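Long-range contacts in siderophore enterobactin esterase (Emericella nidulans, PDB 6GUO), which hydrolyses the ester bonds of the bacterial siderophore enterobactin, an activity required for release of its iron inside the fungal cell: residues 102-107 with 131-136; 160-165 with 184-189; 55-60 with 86-91. All coordinates share one frame; numbering follows the deposited sequence. Where two conformers were deposited one is given.

Interaction 1: 102-107 with 131-136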
loop_
_atom_site.group_PDB
_atom_site.type_symbol
_atom_site.label_atom_id
_atom_site.label_comp_id
_atom_site.label_asym_id
_atom_site.label_seq_id
_atom_site.Cartn_x
_atom_site.Cartn_y
_atom_site.Cartn_z
ATOM N N ARG A 102 5.213 -21.204 1.385
ATOM C CA ARG A 102 6.195 -20.267 0.836
ATOM C C ARG A 102 7.659 -20.666 1.072
ATOM O O ARG A 102 8.508 -20.367 0.237
ATOM C CB ARG A 102 5.946 -18.852 1.380
ATOM C CG ARG A 102 6.314 -18.669 2.846
ATOM C CD ARG A 102 5.760 -17.366 3.396
ATOM N NE ARG A 102 6.375 -16.208 2.746
ATOM C CZ ARG A 102 7.552 -15.664 3.075
ATOM N NH1 ARG A 102 7.991 -14.605 2.400
ATOM N NH2 ARG A 102 8.302 -16.159 4.059
ATOM N N SER A 103 7.947 -21.324 2.198
ATOM C CA SER A 103 9.324 -21.698 2.541
ATOM C C SER A 103 9.921 -22.654 1.512
ATOM O O SER A 103 11.088 -22.522 1.151
ATOM C CB SER A 103 9.409 -22.306 3.946
ATOM O OG SER A 103 8.785 -23.574 4.017
ATOM N N TYR A 104 9.118 -23.604 1.038
ATOM C CA TYR A 104 9.556 -24.526 -0.016
ATOM C C TYR A 104 9.644 -23.810 -1.369
ATOM O O TYR A 104 10.663 -23.898 -2.059
ATOM C CB TYR A 104 8.624 -25.736 -0.117
ATOM C CG TYR A 104 9.033 -26.694 -1.210
ATOM C CD1 TYR A 104 10.196 -27.451 -1.093
ATOM C CD2 TYR A 104 8.275 -26.825 -2.372
ATOM C CE1 TYR A 104 10.588 -28.324 -2.099
ATOM C CE2 TYR A 104 8.659 -27.693 -3.385
ATOM C CZ TYR A 104 9.814 -28.443 -3.244
ATOM O OH TYR A 104 10.199 -29.309 -4.244
ATOM N N ASP A 105 8.579 -23.096 -1.733
ATOM C CA ASP A 105 8.491 -22.454 -3.043
ATOM C C ASP A 105 9.554 -21.389 -3.305
ATOM O O ASP A 105 9.976 -21.224 -4.448
ATOM C CB ASP A 105 7.105 -21.834 -3.279
ATOM C CG ASP A 105 6.040 -22.865 -3.600
ATOM O OD1 ASP A 105 4.884 -22.642 -3.201
ATOM O OD2 ASP A 105 6.334 -23.886 -4.249
ATOM N N LEU A 106 9.983 -20.683 -2.261
ATOM C CA LEU A 106 10.820 -19.493 -2.418
ATOM C C LEU A 106 12.310 -19.678 -2.116
ATOM O O LEU A 106 13.098 -18.780 -2.409
ATOM C CB LEU A 106 10.247 -18.354 -1.555
ATOM C CG LEU A 106 8.799 -17.967 -1.882
ATOM C CD1 LEU A 106 8.296 -16.901 -0.918
ATOM C CD2 LEU A 106 8.658 -17.488 -3.320
ATOM N N THR A 107 12.708 -20.818 -1.553
ATOM C CA THR A 107 14.118 -21.063 -1.235
ATOM C C THR A 107 14.775 -21.947 -2.295
ATOM O O THR A 107 14.186 -22.948 -2.713
ATOM C CB THR A 107 14.288 -21.715 0.140
ATOM O OG1 THR A 107 13.485 -22.897 0.221
ATOM C CG2 THR A 107 13.881 -20.735 1.243
ATOM N N ALA A 131 12.581 -23.546 -5.218
ATOM C CA ALA A 131 12.556 -22.296 -6.004
ATOM C C ALA A 131 12.715 -22.493 -7.505
ATOM O O ALA A 131 12.076 -21.787 -8.285
ATOM C CB ALA A 131 13.589 -21.308 -5.498
ATOM N N ASP A 132 13.556 -23.442 -7.913
ATOM C CA ASP A 132 13.712 -23.731 -9.344
ATOM C C ASP A 132 12.425 -24.286 -9.950
ATOM O O ASP A 132 12.060 -23.909 -11.063
ATOM C CB ASP A 132 14.896 -24.669 -9.599
ATOM C CG ASP A 132 16.235 -24.003 -9.331
ATOM O OD1 ASP A 132 16.336 -22.764 -9.457
ATOM O OD2 ASP A 132 17.198 -24.718 -8.997
ATOM N N GLU A 133 11.739 -25.158 -9.209
ATOM C CA GLU A 133 10.431 -25.685 -9.622
ATOM C C GLU A 133 9.389 -24.570 -9.737
ATOM O O GLU A 133 8.628 -24.515 -10.703
ATOM C CB GLU A 133 9.934 -26.750 -8.637
ATOM C CG GLU A 133 10.751 -28.035 -8.639
ATOM C CD GLU A 133 10.357 -29.004 -7.533
ATOM O OE1 GLU A 133 9.311 -28.804 -6.878
ATOM O OE2 GLU A 133 11.106 -29.980 -7.322
ATOM N N PHE A 134 9.373 -23.682 -8.747
ATOM C CA PHE A 134 8.428 -22.566 -8.713
ATOM C C PHE A 134 8.680 -21.551 -9.832
ATOM O O PHE A 134 7.756 -21.053 -10.467
ATOM C CB PHE A 134 8.493 -21.877 -7.341
ATOM C CG PHE A 134 7.344 -20.948 -7.062
ATOM C CD1 PHE A 134 6.029 -21.326 -7.333
ATOM C CD2 PHE A 134 7.573 -19.698 -6.491
ATOM C CE1 PHE A 134 4.973 -20.474 -7.066
ATOM C CE2 PHE A 134 6.516 -18.844 -6.218
ATOM C CZ PHE A 134 5.216 -19.228 -6.506
ATOM N N LEU A 135 9.934 -21.266 -10.074
ATOM C CA LEU A 135 10.334 -20.352 -11.135
ATOM C C LEU A 135 9.973 -20.908 -12.520
ATOM O O LEU A 135 9.514 -20.171 -13.394
ATOM C CB LEU A 135 11.832 -20.090 -11.020
ATOM C CG LEU A 135 12.501 -19.029 -11.889
ATOM C CD1 LEU A 135 11.619 -17.806 -12.097
ATOM C CD2 LEU A 135 13.809 -18.618 -11.230
ATOM N N THR A 136 10.170 -22.214 -12.698
ATOM C CA THR A 136 9.728 -22.920 -13.903
ATOM C C THR A 136 8.206 -22.815 -14.064
ATOM O O THR A 136 7.709 -22.538 -15.157
ATOM C CB THR A 136 10.167 -24.399 -13.858
ATOM O OG1 THR A 136 11.594 -24.460 -13.759
ATOM C CG2 THR A 136 9.729 -25.155 -15.092
#

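Interaction 2: 160-165 with 184-189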
loop_
_atom_site.group_PDB
_atom_site.type_symbol
_atom_site.label_atom_id
_atom_site.label_comp_id
_atom_site.label_asym_id
_atom_site.label_seq_id
_atom_site.Cartn_x
_atom_site.Cartn_y
_atom_site.Cartn_z
ATOM N N ALA A 160 8.197 -7.607 -14.614
ATOM C CA ALA A 160 8.876 -7.452 -13.337
ATOM C C ALA A 160 8.486 -8.563 -12.375
ATOM O O ALA A 160 7.372 -9.088 -12.442
ATOM C CB ALA A 160 8.547 -6.102 -12.728
ATOM N N LEU A 161 9.420 -8.903 -11.492
ATOM C CA LEU A 161 9.190 -9.823 -10.381
ATOM C C LEU A 161 9.440 -9.079 -9.074
ATOM O O LEU A 161 10.535 -8.544 -8.866
ATOM C CB LEU A 161 10.141 -11.017 -10.469
ATOM C CG LEU A 161 10.083 -12.055 -9.333
ATOM C CD1 LEU A 161 8.721 -12.735 -9.254
ATOM C CD2 LEU A 161 11.192 -13.078 -9.515
ATOM N N PHE A 162 8.439 -9.081 -8.191
ATOM C CA PHE A 162 8.582 -8.546 -6.839
ATOM C C PHE A 162 8.405 -9.654 -5.817
ATOM O O PHE A 162 7.486 -10.454 -5.921
ATOM C CB PHE A 162 7.550 -7.452 -6.567
ATOM C CG PHE A 162 7.615 -6.888 -5.169
ATOM C CD1 PHE A 162 8.265 -5.691 -4.917
ATOM C CD2 PHE A 162 7.026 -7.562 -4.098
ATOM C CE1 PHE A 162 8.327 -5.171 -3.633
ATOM C CE2 PHE A 162 7.089 -7.047 -2.812
ATOM C CZ PHE A 162 7.742 -5.852 -2.582
ATOM N N GLY A 163 9.277 -9.653 -4.815
ATOM C CA GLY A 163 9.126 -10.490 -3.634
ATOM C C GLY A 163 9.718 -9.815 -2.405
ATOM O O GLY A 163 10.656 -9.024 -2.520
ATOM N N HIS A 164 9.145 -10.125 -1.241
ATOM C CA HIS A 164 9.608 -9.634 0.056
ATOM C C HIS A 164 10.063 -10.803 0.934
ATOM O O HIS A 164 9.441 -11.864 0.916
ATOM C CB HIS A 164 8.496 -8.855 0.763
ATOM C CG HIS A 164 8.841 -8.434 2.160
ATOM N ND1 HIS A 164 8.540 -9.201 3.263
ATOM C CD2 HIS A 164 9.445 -7.318 2.632
ATOM C CE1 HIS A 164 8.953 -8.577 4.353
ATOM N NE2 HIS A 164 9.504 -7.435 3.996
ATOM N N SER A 165 11.145 -10.584 1.691
ATOM C CA SER A 165 11.711 -11.583 2.613
ATOM C C SER A 165 12.172 -12.830 1.833
ATOM O O SER A 165 13.032 -12.694 0.960
ATOM C CB SER A 165 10.776 -11.867 3.812
ATOM O OG SER A 165 9.575 -12.528 3.466
ATOM N N VAL A 184 12.940 -6.739 -14.844
ATOM C CA VAL A 184 13.139 -5.997 -13.602
ATOM C C VAL A 184 12.897 -6.919 -12.410
ATOM O O VAL A 184 11.922 -7.664 -12.388
ATOM C CB VAL A 184 12.169 -4.803 -13.526
ATOM C CG1 VAL A 184 12.405 -3.986 -12.260
ATOM C CG2 VAL A 184 12.321 -3.925 -14.761
ATOM N N TYR A 185 13.799 -6.855 -11.433
ATOM C CA TYR A 185 13.696 -7.626 -10.198
ATOM C C TYR A 185 13.601 -6.652 -9.043
ATOM O O TYR A 185 14.404 -5.728 -8.929
ATOM C CB TYR A 185 14.906 -8.534 -10.025
ATOM C CG TYR A 185 15.067 -9.496 -11.175
ATOM C CD1 TYR A 185 14.614 -10.807 -11.079
ATOM C CD2 TYR A 185 15.656 -9.088 -12.373
ATOM C CE1 TYR A 185 14.751 -11.689 -12.139
ATOM C CE2 TYR A 185 15.796 -9.962 -13.436
ATOM C CZ TYR A 185 15.340 -11.261 -13.312
ATOM O OH TYR A 185 15.473 -12.128 -14.368
ATOM N N LEU A 186 12.601 -6.861 -8.202
ATOM C CA LEU A 186 12.347 -6.009 -7.056
ATOM C C LEU A 186 12.451 -6.918 -5.842
ATOM O O LEU A 186 11.540 -7.692 -5.553
ATOM C CB LEU A 186 10.968 -5.360 -7.185
ATOM C CG LEU A 186 10.719 -4.589 -8.485
ATOM C CD1 LEU A 186 9.246 -4.247 -8.617
ATOM C CD2 LEU A 186 11.565 -3.325 -8.546
ATOM N N ALA A 187 13.603 -6.856 -5.179
ATOM C CA ALA A 187 13.910 -7.702 -4.032
ATOM C C ALA A 187 13.821 -6.860 -2.763
ATOM O O ALA A 187 14.751 -6.126 -2.426
ATOM C CB ALA A 187 15.299 -8.302 -4.184
ATOM N N ALA A 188 12.696 -6.982 -2.068
ATOM C CA ALA A 188 12.410 -6.196 -0.868
ATOM C C ALA A 188 12.763 -6.997 0.381
ATOM O O ALA A 188 12.303 -8.125 0.551
ATOM C CB ALA A 188 10.946 -5.794 -0.859
ATOM N N SER A 189 13.604 -6.420 1.241
ATOM C CA SER A 189 14.092 -7.085 2.453
ATOM C C SER A 189 14.494 -8.538 2.192
ATOM O O SER A 189 14.043 -9.431 2.888
ATOM C CB SER A 189 13.012 -7.028 3.538
ATOM O OG SER A 189 12.572 -5.696 3.722
#

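Interaction 3: 55-60 with 86-91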
loop_
_atom_site.group_PDB
_atom_site.type_symbol
_atom_site.label_atom_id
_atom_site.label_comp_id
_atom_site.label_asym_id
_atom_site.label_seq_id
_atom_site.Cartn_x
_atom_site.Cartn_y
_atom_site.Cartn_z
ATOM N N VAL A 55 3.625 -7.067 -13.781
ATOM C CA VAL A 55 4.373 -7.302 -12.557
ATOM C C VAL A 55 3.864 -8.593 -11.932
ATOM O O VAL A 55 2.653 -8.782 -11.764
ATOM C CB VAL A 55 4.328 -6.106 -11.572
ATOM C CG1 VAL A 55 2.914 -5.763 -11.124
ATOM C CG2 VAL A 55 5.236 -6.371 -10.379
ATOM N N TYR A 56 4.810 -9.484 -11.640
ATOM C CA TYR A 56 4.549 -10.775 -11.023
ATOM C C TYR A 56 4.946 -10.691 -9.554
ATOM O O TYR A 56 6.038 -10.224 -9.232
ATOM C CB TYR A 56 5.321 -11.882 -11.758
ATOM C CG TYR A 56 4.758 -12.144 -13.136
ATOM C CD1 TYR A 56 3.891 -13.209 -13.365
ATOM C CD2 TYR A 56 5.058 -11.301 -14.208
ATOM C CE1 TYR A 56 3.345 -13.437 -14.619
ATOM C CE2 TYR A 56 4.515 -11.521 -15.467
ATOM C CZ TYR A 56 3.666 -12.594 -15.668
ATOM O OH TYR A 56 3.121 -12.815 -16.910
ATOM N N LEU A 57 4.051 -11.131 -8.672
ATOM C CA LEU A 57 4.250 -11.034 -7.231
ATOM C C LEU A 57 4.235 -12.422 -6.600
ATOM O O LEU A 57 3.292 -13.171 -6.808
ATOM C CB LEU A 57 3.131 -10.204 -6.600
ATOM C CG LEU A 57 2.728 -8.876 -7.244
ATOM C CD1 LEU A 57 1.462 -8.352 -6.580
ATOM C CD2 LEU A 57 3.845 -7.864 -7.123
ATOM N N VAL A 58 5.270 -12.751 -5.827
ATOM C CA VAL A 58 5.229 -13.952 -4.969
ATOM C C VAL A 58 4.735 -13.532 -3.584
ATOM O O VAL A 58 4.705 -12.346 -3.287
ATOM C CB VAL A 58 6.562 -14.725 -4.949
ATOM C CG1 VAL A 58 6.875 -15.227 -6.353
ATOM C CG2 VAL A 58 7.714 -13.897 -4.387
ATOM N N ASP A 59 4.318 -14.489 -2.754
ATOM C CA ASP A 59 3.417 -14.209 -1.605
ATOM C C ASP A 59 2.196 -13.435 -2.096
ATOM O O ASP A 59 1.801 -12.409 -1.516
ATOM C CB ASP A 59 4.103 -13.424 -0.478
ATOM C CG ASP A 59 5.198 -14.200 0.203
ATOM O OD1 ASP A 59 4.999 -15.400 0.508
ATOM O OD2 ASP A 59 6.256 -13.601 0.479
ATOM N N GLY A 60 1.619 -13.927 -3.184
ATOM C CA GLY A 60 0.577 -13.212 -3.919
ATOM C C GLY A 60 -0.595 -12.710 -3.097
ATOM O O GLY A 60 -1.062 -11.585 -3.303
ATOM N N VAL A 86 -1.248 -6.995 -13.105
ATOM C CA VAL A 86 -0.682 -7.583 -11.891
ATOM C C VAL A 86 -1.034 -9.060 -11.887
ATOM O O VAL A 86 -2.194 -9.422 -12.091
ATOM C CB VAL A 86 -1.243 -6.930 -10.612
ATOM C CG1 VAL A 86 -0.652 -7.570 -9.360
ATOM C CG2 VAL A 86 -0.971 -5.434 -10.617
ATOM N N ILE A 87 -0.020 -9.890 -11.664
ATOM C CA ILE A 87 -0.176 -11.334 -11.541
ATOM C C ILE A 87 0.417 -11.753 -10.201
ATOM O O ILE A 87 1.634 -11.737 -10.014
ATOM C CB ILE A 87 0.506 -12.083 -12.703
ATOM C CG1 ILE A 87 0.025 -11.533 -14.055
ATOM C CG2 ILE A 87 0.220 -13.581 -12.585
ATOM C CD1 ILE A 87 0.890 -10.444 -14.656
ATOM N N ALA A 88 -0.457 -12.109 -9.263
ATOM C CA ALA A 88 -0.049 -12.499 -7.927
ATOM C C ALA A 88 -0.119 -14.010 -7.832
ATOM O O ALA A 88 -1.168 -14.586 -8.082
ATOM C CB ALA A 88 -0.964 -11.860 -6.901
ATOM N N ILE A 89 1.002 -14.644 -7.498
ATOM C CA ILE A 89 1.064 -16.101 -7.371
ATOM C C ILE A 89 1.087 -16.440 -5.889
ATOM O O ILE A 89 2.062 -16.149 -5.175
ATOM C CB ILE A 89 2.271 -16.721 -8.099
ATOM C CG1 ILE A 89 2.317 -16.257 -9.564
ATOM C CG2 ILE A 89 2.191 -18.248 -8.055
ATOM C CD1 ILE A 89 3.261 -15.110 -9.819
ATOM N N GLY A 90 -0.005 -17.047 -5.439
ATOM C CA GLY A 90 -0.212 -17.358 -4.039
ATOM C C GLY A 90 -0.875 -18.703 -3.855
ATOM O O GLY A 90 -0.667 -19.627 -4.650
ATOM N N TYR A 91 -1.696 -18.794 -2.813
ATOM C CA TYR A 91 -2.183 -20.065 -2.282
ATOM C C TYR A 91 -3.657 -19.947 -1.888
ATOM O O TYR A 91 -4.134 -18.843 -1.613
ATOM C CB TYR A 91 -1.335 -20.442 -1.063
ATOM C CG TYR A 91 0.144 -20.406 -1.353
ATOM C CD1 TYR A 91 0.756 -21.450 -2.032
ATOM C CD2 TYR A 91 0.923 -19.305 -0.997
ATOM C CE1 TYR A 91 2.106 -21.420 -2.323
ATOM C CE2 TYR A 91 2.283 -19.266 -1.278
ATOM C CZ TYR A 91 2.871 -20.325 -1.947
ATOM O OH TYR A 91 4.215 -20.294 -2.238
HETATM O O HOH W 1 4.178 -17.312 -3.621
#

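Interaction 1: 102-107 with 131-136
Phe134 and Tyr104 each carry the ring carbon CG opposite the backbone N (chi1 -166° for Phe134), and these two torsions send one ring from each segment across the gap between helices 102-106 and 131-136. The ring of Phe134 slides beneath Asp105, whose CB stands over one face, displaced toward the rim and 4.0 Å from the ring centroid, in a CH-pi contact. The carboxylate of Asp105 continues over the same ring with its plane only 18° from that of the phenyl, a stacked arrangement. Its two oxygens are taken by hydroxyls from outside the pair, those of Tyr91 and Tyr31, which should help to hold the group flat. Leu106 lies alongside Phe134 and brings CD2 to 3.9 Å from Phe134 CE2. At the more exposed margin, Tyr104 OH donates to Glu133 OE1 over 2.8 Å, meeting the oxygen from above the carboxylate plane; the same oxygen also forms a salt bridge with Lys26.

Backbone groups close the rest of the interface. Ala131 N donates to Thr107 O at 3.0 Å, and Ala131 CA sends a CA-H...O contact to Asp105 O at 3.2 Å. The helix axes approach to 8.1 Å and run at 78° to each other, nearly perpendicular. Phe134 also meets Phe170 and Val58, placing the contact against helix 166-177 and strand 52-58: a short helix laid across the start of a long one that packs on the central sheet of an alpha/beta-hydrolase fold.

Interaction 2: 160-165 with 184-189
Ala188 O is gripped from the neighbouring strand by two successive residues: Ser165 N donates to it at 2.9 Å, and His164 CA makes a CA-H...O contact with it at 3.1 Å. The first of these carries the backbone pairing just beyond the end of strand 160-164. In the conformer given, Ser165 OG is also hydrogen-bonded to Arg102 NH1 from outside the pair.

Behind this turn, strands 160-164 and 184-188 run parallel, their axes 4.7 Å apart at the closest point, with bonds that alternate in direction; the shortest takes Leu186 N to Leu161 O at 2.7 Å. Together with helix 166-177 they form a beta-alpha-beta crossover in the middle of the alpha/beta-hydrolase sheet. The positive phi of Ser165 (62°) and the sequence Gly163, Ser165, Gly167 fit a nucleophile elbow, the strained strand-to-helix turn of this fold, so Ser165 is probably the catalytic nucleophile.

On the face that carries Phe162 and His164, the phenyl ring crosses Leu186 at about a right angle, with Phe162 CD1 3.5 Å from Leu186 CB. Farther out, Phe162 CZ reaches Ala188 CB at 3.6 Å, and one ring thus spans two side chains of the neighbouring strand. Leu292 of helix 288-301 also packs on Phe162. With CG anti to the backbone N (chi1 174°), the imidazole of His164 extends past Ala188 to the next residue, where NE2 lies 3.6 Å from Ser189 CB; Ser189 OG itself is hydrogen-bonded to Glu228. On the other face, Leu161 CD2 and Tyr185 CD1 touch more loosely at 4.4 Å, beneath helix 166-177, while Tyr185 OH is bonded to Pro179 O and Phe182 N.

Interaction 3: 55-60 with 86-91
Strands 55-58 and 86-90 run parallel with a 19° angle between their directions, their axes 4.6 Å apart at the closest point. Ile87 uses both of its backbone polar groups here: its N donates to Val55 O at 2.9 Å and its O accepts from Leu57 N. Ile89 N then donates to Leu57 O in a nearly straight bond (173° at the hydrogen). Beyond this point the first chain turns away, and a water fills the widening gap, accepting from Asp59 N and donating to Ile89 O and, over a longer distance, to Tyr91 OH. Ile89 O takes a second donor, Gly60 N at 3.0 Å, which approaches from above the carbonyl plane.

The two strands and helix 60-77 make a beta-alpha-beta crossover within the alpha/beta-hydrolase sheet. Gly60, at the turn into that helix, lies close against Ala88 and Ile89. Ala88 CB packs 3.6 Å from Gly60 O.

On the sheet face shared with helix 131-150, Tyr56 and Ile87 lie side by side. In Ile87 a chi1 of -53° puts CG1 beside the backbone N, alongside the tyrosine ring, and CD1 then lies over one face, 3.8 Å from the centroid, in a CH-pi contact. Ile89 CD1 meets the same ring at its edge, 4.1 Å from Tyr56 CD1. On the other face the strand-to-strand contacts are aliphatic: Leu57 crosses Val86 obliquely, with Leu57 CD1 3.6 Å from Val86 CG1, and Phe64 and Leu71 of helix 60-77 pack against Val86. Asp59, following Val58, directs its carboxylate to a salt bridge with Arg102.

How the interactions relate
Interaction 3 comes first along the chain, then interaction 1, then interaction 2, and their centres lie 11 to 14 Å apart. Interactions 2 and 3 belong to one sheet: strands 52-58 and 156-164 are neighbours, joined by backbone bonds of Tyr56 with Ala160 and Phe162. Interaction 1 sits beside them, where the Phe134 ring packs on Ile89 of strand 83-90. Arg102, at the start of the short helix in interaction 1, reaches both other contacts through its guanidinium group and so ties all three together. The ends of two adjacent strands and a short helix therefore converge around the probable nucleophile elbow, as expected for an alpha/beta-hydrolase active site.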